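Local coordinates for protein putative endo-1,4-beta-xylanase (Bacteroides thetaiotaomicron VPI-5482, PDB 5MSX) that probably hydrolyses glycosidic bonds of plant pectin as a family 43 glycoside hydrolase, with a catalytic beta-propeller joined to a calcium-binding F5/8 type C domain, at residues His21-Pro31 with Val354-Ser365; Thr51-Leu59 with Arg281-Tyr289. All blocks are in the same frame, centred on the assembly; numbering follows the deposited sequence.

Contact 1: His21-Pro31 with Val354-Ser365. With CA (calcium ion), chain T.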
loop_
_atom_site.group_PDB
_atom_site.type_symbol
_atom_site.label_atom_id
_atom_site.label_comp_id
_atom_site.label_asym_id
_atom_site.label_seq_id
_atom_site.Cartn_x
_atom_site.Cartn_y
_atom_site.Cartn_z
ATOM N N HIS C 21 -35.933 -19.722 -36.512
ATOM C CA HIS C 21 -34.826 -20.635 -36.815
ATOM C C HIS C 21 -34.170 -20.915 -35.462
ATOM O O HIS C 21 -34.151 -20.044 -34.602
ATOM C CB HIS C 21 -33.769 -19.983 -37.707
ATOM C CG HIS C 21 -34.162 -19.843 -39.145
ATOM N ND1 HIS C 21 -33.554 -20.568 -40.153
ATOM C CD2 HIS C 21 -35.054 -19.023 -39.752
ATOM C CE1 HIS C 21 -34.066 -20.210 -41.317
ATOM N NE2 HIS C 21 -34.985 -19.281 -41.099
ATOM N N ASN C 22 -33.622 -22.108 -35.287
ATOM C CA ASN C 22 -33.049 -22.507 -34.004
ATOM C C ASN C 22 -31.736 -21.719 -33.687
ATOM O O ASN C 22 -30.848 -21.533 -34.549
ATOM C CB ASN C 22 -32.843 -24.028 -33.957
ATOM C CG ASN C 22 -32.380 -24.528 -32.585
ATOM O OD1 ASN C 22 -33.125 -24.494 -31.618
ATOM N ND2 ASN C 22 -31.137 -25.001 -32.509
ATOM N N ASN C 23 -31.685 -21.225 -32.449
ATOM C CA ASN C 23 -30.513 -20.596 -31.839
ATOM C C ASN C 23 -29.968 -21.487 -30.707
ATOM O O ASN C 23 -30.466 -21.414 -29.571
ATOM C CB ASN C 23 -30.880 -19.242 -31.247
ATOM C CG ASN C 23 -29.731 -18.624 -30.450
ATOM O OD1 ASN C 23 -28.558 -18.950 -30.664
ATOM N ND2 ASN C 23 -30.065 -17.702 -29.562
ATOM N N PRO C 24 -28.932 -22.302 -31.004
ATOM C CA PRO C 24 -28.446 -23.209 -29.950
ATOM C C PRO C 24 -27.571 -22.531 -28.866
ATOM O O PRO C 24 -27.199 -23.190 -27.900
ATOM C CB PRO C 24 -27.654 -24.293 -30.720
ATOM C CG PRO C 24 -27.450 -23.783 -32.111
ATOM C CD PRO C 24 -28.279 -22.530 -32.309
ATOM N N PHE C 25 -27.265 -21.244 -29.037
ATOM C CA PHE C 25 -26.426 -20.490 -28.108
ATOM C C PHE C 25 -27.168 -19.519 -27.196
ATOM O O PHE C 25 -26.528 -18.825 -26.380
ATOM C CB PHE C 25 -25.343 -19.779 -28.903
ATOM C CG PHE C 25 -24.657 -20.687 -29.852
ATOM C CD1 PHE C 25 -23.860 -21.715 -29.375
ATOM C CD2 PHE C 25 -24.884 -20.595 -31.211
ATOM C CE1 PHE C 25 -23.265 -22.609 -30.243
ATOM C CE2 PHE C 25 -24.300 -21.489 -32.078
ATOM C CZ PHE C 25 -23.476 -22.489 -31.591
ATOM N N GLY C 26 -28.496 -19.490 -27.307
ATOM C CA GLY C 26 -29.371 -18.816 -26.349
ATOM C C GLY C 26 -29.007 -17.374 -26.081
ATOM O O GLY C 26 -28.654 -16.655 -27.017
ATOM N N ASN C 27 -29.056 -16.958 -24.821
ATOM C CA ASN C 27 -28.773 -15.562 -24.480
ATOM C C ASN C 27 -27.493 -15.408 -23.647
ATOM O O ASN C 27 -27.528 -15.386 -22.418
ATOM C CB ASN C 27 -29.976 -14.887 -23.803
ATOM C CG ASN C 27 -29.898 -13.335 -23.865
ATOM O OD1 ASN C 27 -29.065 -12.725 -24.571
ATOM N ND2 ASN C 27 -30.761 -12.691 -23.092
ATOM N N ALA C 28 -26.364 -15.314 -24.339
ATOM C CA ALA C 28 -25.065 -15.103 -23.690
ATOM C C ALA C 28 -25.055 -13.777 -22.909
ATOM O O ALA C 28 -25.880 -12.873 -23.171
ATOM C CB ALA C 28 -23.967 -15.116 -24.742
ATOM N N LEU C 29 -24.132 -13.637 -21.966
ATOM C CA LEU C 29 -24.080 -12.427 -21.168
ATOM C C LEU C 29 -23.719 -11.196 -22.029
ATOM O O LEU C 29 -24.402 -10.185 -21.985
ATOM C CB LEU C 29 -23.089 -12.575 -20.018
ATOM C CG LEU C 29 -22.894 -11.336 -19.138
ATOM C CD1 LEU C 29 -24.197 -10.968 -18.473
ATOM C CD2 LEU C 29 -21.767 -11.559 -18.161
ATOM N N ILE C 30 -22.681 -11.346 -22.836
ATOM C CA ILE C 30 -22.069 -10.257 -23.608
ATOM C C ILE C 30 -22.286 -10.546 -25.084
ATOM O O ILE C 30 -22.274 -11.720 -25.478
ATOM C CB ILE C 30 -20.556 -10.206 -23.325
ATOM C CG1 ILE C 30 -20.299 -9.849 -21.857
ATOM C CG2 ILE C 30 -19.810 -9.233 -24.236
ATOM C CD1 ILE C 30 -20.842 -8.517 -21.414
ATOM N N PRO C 31 -22.491 -9.489 -25.908
ATOM C CA PRO C 31 -22.623 -9.657 -27.387
ATOM C C PRO C 31 -21.264 -9.667 -28.072
ATOM O O PRO C 31 -20.911 -8.773 -28.825
ATOM C CB PRO C 31 -23.480 -8.458 -27.810
ATOM C CG PRO C 31 -23.227 -7.432 -26.766
ATOM C CD PRO C 31 -22.940 -8.153 -25.473
ATOM N N VAL C 354 -29.301 -15.918 -40.019
ATOM C CA VAL C 354 -30.418 -15.185 -40.594
ATOM C C VAL C 354 -30.582 -13.767 -40.009
ATOM O O VAL C 354 -30.243 -13.546 -38.845
ATOM C CB VAL C 354 -31.747 -15.968 -40.526
ATOM C CG1 VAL C 354 -31.636 -17.282 -41.319
ATOM C CG2 VAL C 354 -32.230 -16.209 -39.100
ATOM N N PRO C 355 -31.101 -12.809 -40.812
ATOM C CA PRO C 355 -31.294 -11.408 -40.377
ATOM C C PRO C 355 -32.125 -11.217 -39.102
ATOM O O PRO C 355 -31.824 -10.336 -38.307
ATOM C CB PRO C 355 -32.024 -10.772 -41.574
ATOM C CG PRO C 355 -31.659 -11.630 -42.741
ATOM C CD PRO C 355 -31.632 -13.018 -42.171
ATOM N N SER C 356 -33.171 -12.014 -38.906
ATOM C CA SER C 356 -33.968 -11.938 -37.677
ATOM C C SER C 356 -33.140 -12.171 -36.395
ATOM O O SER C 356 -33.544 -11.733 -35.309
ATOM C CB SER C 356 -35.144 -12.907 -37.734
ATOM O OG SER C 356 -34.650 -14.232 -37.869
ATOM N N PHE C 357 -31.997 -12.851 -36.521
ATOM C CA PHE C 357 -31.038 -12.965 -35.400
ATOM C C PHE C 357 -30.419 -11.603 -34.985
ATOM O O PHE C 357 -29.998 -11.457 -33.847
ATOM C CB PHE C 357 -29.942 -14.019 -35.674
ATOM C CG PHE C 357 -30.416 -15.480 -35.631
ATOM C CD1 PHE C 357 -31.679 -15.860 -35.151
ATOM C CD2 PHE C 357 -29.532 -16.497 -36.024
ATOM C CE1 PHE C 357 -32.054 -17.193 -35.096
ATOM C CE2 PHE C 357 -29.905 -17.835 -35.965
ATOM C CZ PHE C 357 -31.163 -18.183 -35.504
ATOM N N ALA C 358 -30.360 -10.618 -35.887
ATOM C CA ALA C 358 -29.933 -9.246 -35.501
ATOM C C ALA C 358 -30.865 -8.547 -34.478
ATOM O O ALA C 358 -30.423 -7.633 -33.763
ATOM C CB ALA C 358 -29.763 -8.386 -36.733
ATOM N N VAL C 359 -32.141 -8.960 -34.402
ATOM C CA VAL C 359 -33.163 -8.232 -33.597
ATOM C C VAL C 359 -34.010 -9.119 -32.703
ATOM O O VAL C 359 -35.114 -8.728 -32.312
ATOM C CB VAL C 359 -34.112 -7.412 -34.506
ATOM C CG1 VAL C 359 -33.303 -6.430 -35.343
ATOM C CG2 VAL C 359 -34.947 -8.318 -35.413
ATOM N N ASP C 360 -33.511 -10.315 -32.383
ATOM C CA ASP C 360 -34.247 -11.249 -31.542
ATOM C C ASP C 360 -34.075 -11.036 -30.038
ATOM O O ASP C 360 -34.762 -11.690 -29.261
ATOM C CB ASP C 360 -33.926 -12.715 -31.915
ATOM C CG ASP C 360 -32.438 -13.079 -31.778
ATOM O OD1 ASP C 360 -31.559 -12.212 -31.493
ATOM O OD2 ASP C 360 -32.113 -14.262 -32.031
ATOM N N GLY C 361 -33.194 -10.145 -29.605
ATOM C CA GLY C 361 -32.926 -9.987 -28.156
ATOM C C GLY C 361 -32.051 -11.102 -27.521
ATOM O O GLY C 361 -31.960 -11.181 -26.306
ATOM N N ALA C 362 -31.390 -11.936 -28.327
ATOM C CA ALA C 362 -30.455 -12.960 -27.797
ATOM C C ALA C 362 -29.022 -12.652 -28.214
ATOM O O ALA C 362 -28.720 -12.508 -29.391
ATOM C CB ALA C 362 -30.870 -14.331 -28.288
ATOM N N ASN C 363 -28.122 -12.551 -27.246
ATOM C CA ASN C 363 -26.708 -12.322 -27.522
ATOM C C ASN C 363 -25.956 -13.532 -28.062
ATOM O O ASN C 363 -24.808 -13.377 -28.464
ATOM C CB ASN C 363 -25.995 -11.838 -26.270
ATOM C CG ASN C 363 -26.404 -10.441 -25.870
ATOM O OD1 ASN C 363 -26.919 -9.705 -26.668
ATOM N ND2 ASN C 363 -26.155 -10.077 -24.626
ATOM N N GLY C 364 -26.575 -14.713 -28.048
ATOM C CA GLY C 364 -26.000 -15.899 -28.647
ATOM C C GLY C 364 -26.214 -16.034 -30.141
ATOM O O GLY C 364 -25.576 -16.867 -30.769
ATOM N N SER C 365 -27.111 -15.221 -30.715
ATOM C CA SER C 365 -27.379 -15.285 -32.142
ATOM C C SER C 365 -26.978 -14.019 -32.894
ATOM O O SER C 365 -27.033 -12.905 -32.350
ATOM C CB SER C 365 -28.847 -15.543 -32.365
ATOM O OG SER C 365 -29.642 -14.473 -31.909
HETATM CA CA CA T . -29.161 -11.925 -31.725
#
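Asn363, at the second position of the type I turn Ala362-Ser365, makes most of the polar contact with the N-terminal loop 21-31. Its backbone N gives a nearly straight hydrogen bond to Asn27 OD1 (2.8 Å, 177°), meeting that oxygen somewhat tilted from the carbonyl plane. Its amide reaches two consecutive carbonyls, with ND2 3.2 Å from Ala28 O, approached from above the carbonyl plane, and more weakly bonded to Leu29 O. CG lies anti to the carbonyl carbon (chi1 -70°), which lays the side chain alongside Pro31. The next residue, Gly364, gives a weak bond from N to Gly26 O. That carbonyl also accepts from Asn23 ND2, while Asn23 OD1 closes an Asx turn with Phe25 N, so both ends of the Asn23 amide are used within its own loop.

Aromatic and apolar contacts gather round His21, Val354 and Phe357. Val354 CG1 sits over the centre of the His21 ring, 3.8 Å from its centroid, in a CH-pi contact. The Phe357 ring is sandwiched between Val354 CG2 and Ser365 CB. Separately, the carbonyl oxygen His21 O approaches the edge of this ring in plane, 3.6 Å from Phe357 CE1.

The 354-365 loop wraps round a calcium ion, supplying five ligand atoms: Phe357 O (2.3 Å), Asp360 OD1, Ala362 O and both Ser365 O and OG. Trp454 O and Glu455 OE2 complete the site. Loop 354-365 runs between strands 349-351 and 367-368 and is tied through calcium to strand 452-458, while Ala28 and Phe25 of the opposing loop pack against strand 287-293.

Contact 2: Thr51-Leu59 with Arg281-Tyr289. With EDO (1,2-ethanediol), chain B; EDO (1,2-ethanediol), chain U.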
loop_
_atom_site.group_PDB
_atom_site.type_symbol
_atom_site.label_atom_id
_atom_site.label_comp_id
_atom_site.label_asym_id
_atom_site.label_seq_id
_atom_site.Cartn_x
_atom_site.Cartn_y
_atom_site.Cartn_z
ATOM N N THR C 51 -11.086 -12.738 -21.667
ATOM C CA THR C 51 -10.414 -13.014 -22.926
ATOM C C THR C 51 -11.403 -12.707 -24.074
ATOM O O THR C 51 -12.543 -13.206 -24.068
ATOM C CB THR C 51 -10.018 -14.492 -23.018
ATOM O OG1 THR C 51 -9.254 -14.876 -21.878
ATOM C CG2 THR C 51 -9.254 -14.803 -24.336
ATOM N N THR C 52 -10.968 -11.922 -25.057
ATOM C CA THR C 52 -11.766 -11.717 -26.239
ATOM C C THR C 52 -11.402 -12.802 -27.290
ATOM O O THR C 52 -10.246 -12.979 -27.646
ATOM C CB THR C 52 -11.615 -10.278 -26.768
ATOM O OG1 THR C 52 -12.081 -9.339 -25.767
ATOM C CG2 THR C 52 -12.421 -10.116 -28.077
ATOM N N ASP C 53 -12.419 -13.543 -27.731
ATOM C CA ASP C 53 -12.309 -14.723 -28.617
ATOM C C ASP C 53 -12.724 -14.233 -30.035
ATOM O O ASP C 53 -12.921 -13.051 -30.244
ATOM C CB ASP C 53 -13.310 -15.818 -28.114
ATOM C CG ASP C 53 -12.650 -17.025 -27.417
ATOM O OD1 ASP C 53 -11.483 -16.954 -26.916
ATOM O OD2 ASP C 53 -13.348 -18.091 -27.360
ATOM N N GLY C 54 -12.902 -15.143 -30.990
ATOM C CA GLY C 54 -13.486 -14.801 -32.290
ATOM C C GLY C 54 -12.481 -14.178 -33.270
ATOM O O GLY C 54 -12.905 -13.602 -34.268
ATOM N N TYR C 55 -11.170 -14.319 -33.008
ATOM C CA TYR C 55 -10.127 -13.788 -33.893
ATOM C C TYR C 55 -9.581 -14.783 -34.957
ATOM O O TYR C 55 -8.689 -14.435 -35.732
ATOM C CB TYR C 55 -9.024 -13.059 -33.082
ATOM C CG TYR C 55 -9.391 -11.594 -32.907
ATOM C CD1 TYR C 55 -10.510 -11.230 -32.168
ATOM C CD2 TYR C 55 -8.664 -10.568 -33.553
ATOM C CE1 TYR C 55 -10.892 -9.903 -32.040
ATOM C CE2 TYR C 55 -9.031 -9.231 -33.427
ATOM C CZ TYR C 55 -10.142 -8.902 -32.662
ATOM O OH TYR C 55 -10.538 -7.604 -32.506
ATOM N N GLY C 56 -10.122 -15.997 -35.019
ATOM C CA GLY C 56 -9.917 -16.844 -36.180
ATOM C C GLY C 56 -8.619 -17.624 -36.274
ATOM O O GLY C 56 -8.444 -18.348 -37.246
ATOM N N GLN C 57 -7.727 -17.544 -35.283
ATOM C CA GLN C 57 -6.465 -18.275 -35.341
ATOM C C GLN C 57 -6.256 -19.216 -34.158
ATOM O O GLN C 57 -5.119 -19.525 -33.772
ATOM C CB GLN C 57 -5.300 -17.296 -35.536
ATOM C CG GLN C 57 -5.381 -16.578 -36.886
ATOM C CD GLN C 57 -4.145 -15.751 -37.182
ATOM O OE1 GLN C 57 -3.022 -16.249 -37.081
ATOM N NE2 GLN C 57 -4.340 -14.477 -37.524
ATOM N N GLY C 58 -7.358 -19.751 -33.634
ATOM C CA GLY C 58 -7.332 -20.531 -32.403
ATOM C C GLY C 58 -6.588 -19.778 -31.300
ATOM O O GLY C 58 -6.715 -18.545 -31.144
ATOM N N LEU C 59 -5.737 -20.517 -30.609
ATOM C CA LEU C 59 -4.961 -19.990 -29.507
ATOM C C LEU C 59 -3.709 -19.194 -29.894
ATOM O O LEU C 59 -2.972 -18.801 -29.012
ATOM C CB LEU C 59 -4.588 -21.137 -28.561
ATOM C CG LEU C 59 -5.788 -21.766 -27.841
ATOM C CD1 LEU C 59 -5.332 -22.987 -27.075
ATOM C CD2 LEU C 59 -6.487 -20.773 -26.914
ATOM N N ARG C 281 -18.701 -22.433 -30.762
ATOM C CA ARG C 281 -18.460 -22.859 -32.126
ATOM C C ARG C 281 -17.090 -23.514 -32.278
ATOM O O ARG C 281 -16.539 -23.496 -33.392
ATOM C CB ARG C 281 -18.604 -21.682 -33.099
ATOM C CG ARG C 281 -20.003 -21.105 -33.206
ATOM C CD ARG C 281 -20.338 -20.157 -32.057
ATOM N NE ARG C 281 -21.438 -19.269 -32.384
ATOM C CZ ARG C 281 -22.149 -18.584 -31.485
ATOM N NH1 ARG C 281 -21.854 -18.626 -30.186
ATOM N NH2 ARG C 281 -23.155 -17.828 -31.888
ATOM N N ARG C 282 -16.568 -24.080 -31.172
ATOM C CA ARG C 282 -15.269 -24.780 -31.087
ATOM C C ARG C 282 -14.088 -23.805 -31.009
ATOM O O ARG C 282 -14.208 -22.663 -31.407
ATOM C CB ARG C 282 -15.064 -25.827 -32.244
ATOM C CG ARG C 282 -14.094 -25.427 -33.363
ATOM C CD ARG C 282 -14.238 -26.322 -34.583
ATOM N NE ARG C 282 -14.050 -27.740 -34.256
ATOM C CZ ARG C 282 -12.883 -28.379 -34.265
ATOM N NH1 ARG C 282 -12.830 -29.677 -33.963
ATOM N NH2 ARG C 282 -11.753 -27.750 -34.585
ATOM N N SER C 283 -12.947 -24.318 -30.544
ATOM C CA SER C 283 -11.698 -23.547 -30.411
ATOM C C SER C 283 -12.005 -22.245 -29.633
ATOM O O SER C 283 -12.764 -22.269 -28.644
ATOM C CB SER C 283 -11.084 -23.321 -31.814
ATOM O OG SER C 283 -9.857 -22.602 -31.757
ATOM N N THR C 284 -11.499 -21.110 -30.101
ATOM C CA THR C 284 -11.671 -19.840 -29.402
ATOM C C THR C 284 -12.848 -19.082 -29.999
ATOM O O THR C 284 -12.703 -17.947 -30.419
ATOM C CB THR C 284 -10.383 -18.987 -29.503
ATOM O OG1 THR C 284 -9.948 -18.967 -30.857
ATOM C CG2 THR C 284 -9.266 -19.554 -28.665
ATOM N N ASN C 285 -14.003 -19.723 -30.056
ATOM C CA ASN C 285 -15.243 -19.096 -30.457
ATOM C C ASN C 285 -16.266 -19.445 -29.363
ATOM O O ASN C 285 -17.273 -20.077 -29.610
ATOM C CB ASN C 285 -15.695 -19.608 -31.830
ATOM C CG ASN C 285 -14.662 -19.355 -32.904
ATOM O OD1 ASN C 285 -14.319 -18.230 -33.174
ATOM N ND2 ASN C 285 -14.133 -20.406 -33.472
ATOM N N ARG C 286 -15.957 -19.019 -28.151
ATOM C CA ARG C 286 -16.756 -19.321 -26.976
ATOM C C ARG C 286 -17.573 -18.094 -26.610
ATOM O O ARG C 286 -17.221 -16.971 -26.950
ATOM C CB ARG C 286 -15.832 -19.732 -25.826
ATOM C CG ARG C 286 -14.983 -20.945 -26.162
ATOM C CD ARG C 286 -13.750 -21.088 -25.289
ATOM N NE ARG C 286 -12.776 -20.008 -25.478
ATOM C CZ ARG C 286 -11.604 -19.965 -24.840
ATOM N NH1 ARG C 286 -11.272 -20.922 -23.988
ATOM N NH2 ARG C 286 -10.761 -18.969 -25.046
ATOM N N GLN C 287 -18.669 -18.312 -25.901
ATOM C CA GLN C 287 -19.398 -17.228 -25.241
ATOM C C GLN C 287 -19.541 -17.558 -23.775
ATOM O O GLN C 287 -19.227 -18.689 -23.361
ATOM C CB GLN C 287 -20.743 -16.990 -25.914
ATOM C CG GLN C 287 -20.601 -16.330 -27.262
ATOM C CD GLN C 287 -21.940 -15.873 -27.819
ATOM O OE1 GLN C 287 -22.753 -16.693 -28.214
ATOM N NE2 GLN C 287 -22.179 -14.562 -27.830
ATOM N N THR C 288 -19.979 -16.556 -23.001
ATOM C CA THR C 288 -20.046 -16.624 -21.528
ATOM C C THR C 288 -21.490 -16.506 -21.095
ATOM O O THR C 288 -22.260 -15.729 -21.683
ATOM C CB THR C 288 -19.139 -15.584 -20.832
ATOM O OG1 THR C 288 -17.770 -15.945 -21.034
ATOM C CG2 THR C 288 -19.376 -15.520 -19.290
ATOM N N TYR C 289 -21.868 -17.342 -20.124
ATOM C CA TYR C 289 -23.223 -17.415 -19.587
ATOM C C TYR C 289 -23.168 -17.282 -18.070
ATOM O O TYR C 289 -22.132 -17.574 -17.457
ATOM C CB TYR C 289 -23.852 -18.774 -19.952
ATOM C CG TYR C 289 -23.943 -18.952 -21.459
ATOM C CD1 TYR C 289 -22.849 -19.392 -22.182
ATOM C CD2 TYR C 289 -25.074 -18.585 -22.156
ATOM C CE1 TYR C 289 -22.895 -19.516 -23.550
ATOM C CE2 TYR C 289 -25.140 -18.726 -23.546
ATOM C CZ TYR C 289 -24.036 -19.187 -24.239
ATOM O OH TYR C 289 -24.052 -19.356 -25.624
HETATM C C1 EDO B . -11.732 -21.299 -35.691
HETATM O O1 EDO B . -12.361 -20.038 -35.950
HETATM C C2 EDO B . -10.309 -21.088 -35.186
HETATM O O2 EDO B . -10.152 -19.825 -34.519
HETATM C C1 EDO U . -6.762 -20.229 -23.215
HETATM O O1 EDO U . -7.301 -21.013 -22.140
HETATM C C2 EDO U . -7.448 -18.887 -23.288
HETATM O O2 EDO U . -8.800 -19.040 -22.892
HETATM O O HOH W 1 -11.672 -17.824 -33.108
#
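An inverse gamma turn centred on Thr284, in the loop leading into strand 287-293 of the glycoside hydrolase domain, meets the loop that follows strand 45-52. The Thr284 carbonyl accepts from Gly54 N at 2.9 Å, nearly along the C=O axis. Beside it, Asp53 and Arg286 form a salt bridge in which carboxylate and guanidinium are almost coplanar, their planes 15° apart. Arg286 NH2 donates to the syn lone pair of Asp53 OD1 at 2.8 Å in an essentially straight bond (177°), and NE faces OD2, whose position is less certain. The bend of the arginine chain at chi3 (-66°) turns its guanidinium edge to the acid. NH2 also bonds O2 of an ethanediol, probably from the crystallisation liquor.

Farther along, Leu59 CD2 packs on Thr284 CG2 at 3.5 Å, and Ser283 OG lies 3.3 Å from Gly58 CA. One water bridges the two loops, accepting from Gly56 N and donating to Asn285 OD1 at 2.7 Å. A second ethanediol does likewise, taking hydrogen bonds from Gly58 N and Asn285 ND2.

Thr51, on strand 45-52, hydrogen-bonds through OG1 to Asp36, the predicted proton acceptor, which places the contact near the probable active site. Leu59 and Thr51 touch Trp92 of strand 91-92, and Arg286 packs on Leu277 of strand 272-278.

In the fold
From the N terminus, the chain runs through 21-31 and then along strands 34-35, 37-42 and 45-52 into 51-59. It traverses much of the catalytic domain before 281-289 returns to close contact 2, so contact 2 lies wholly within the longer loop that contact 1 completes when the chain reaches 354-365. Contact 2 links two sheets of the glycoside hydrolase domain, whereas contact 1 joins that domain's N-terminal loop to the calcium-bound F5/8 type C domain. Their centres are 16 Å apart, yet they meet directly: Leu29 N lies 2.8 Å from Thr288 O, and Phe25 O 2.6 Å from Tyr289 OH, both probable hydrogen bonds.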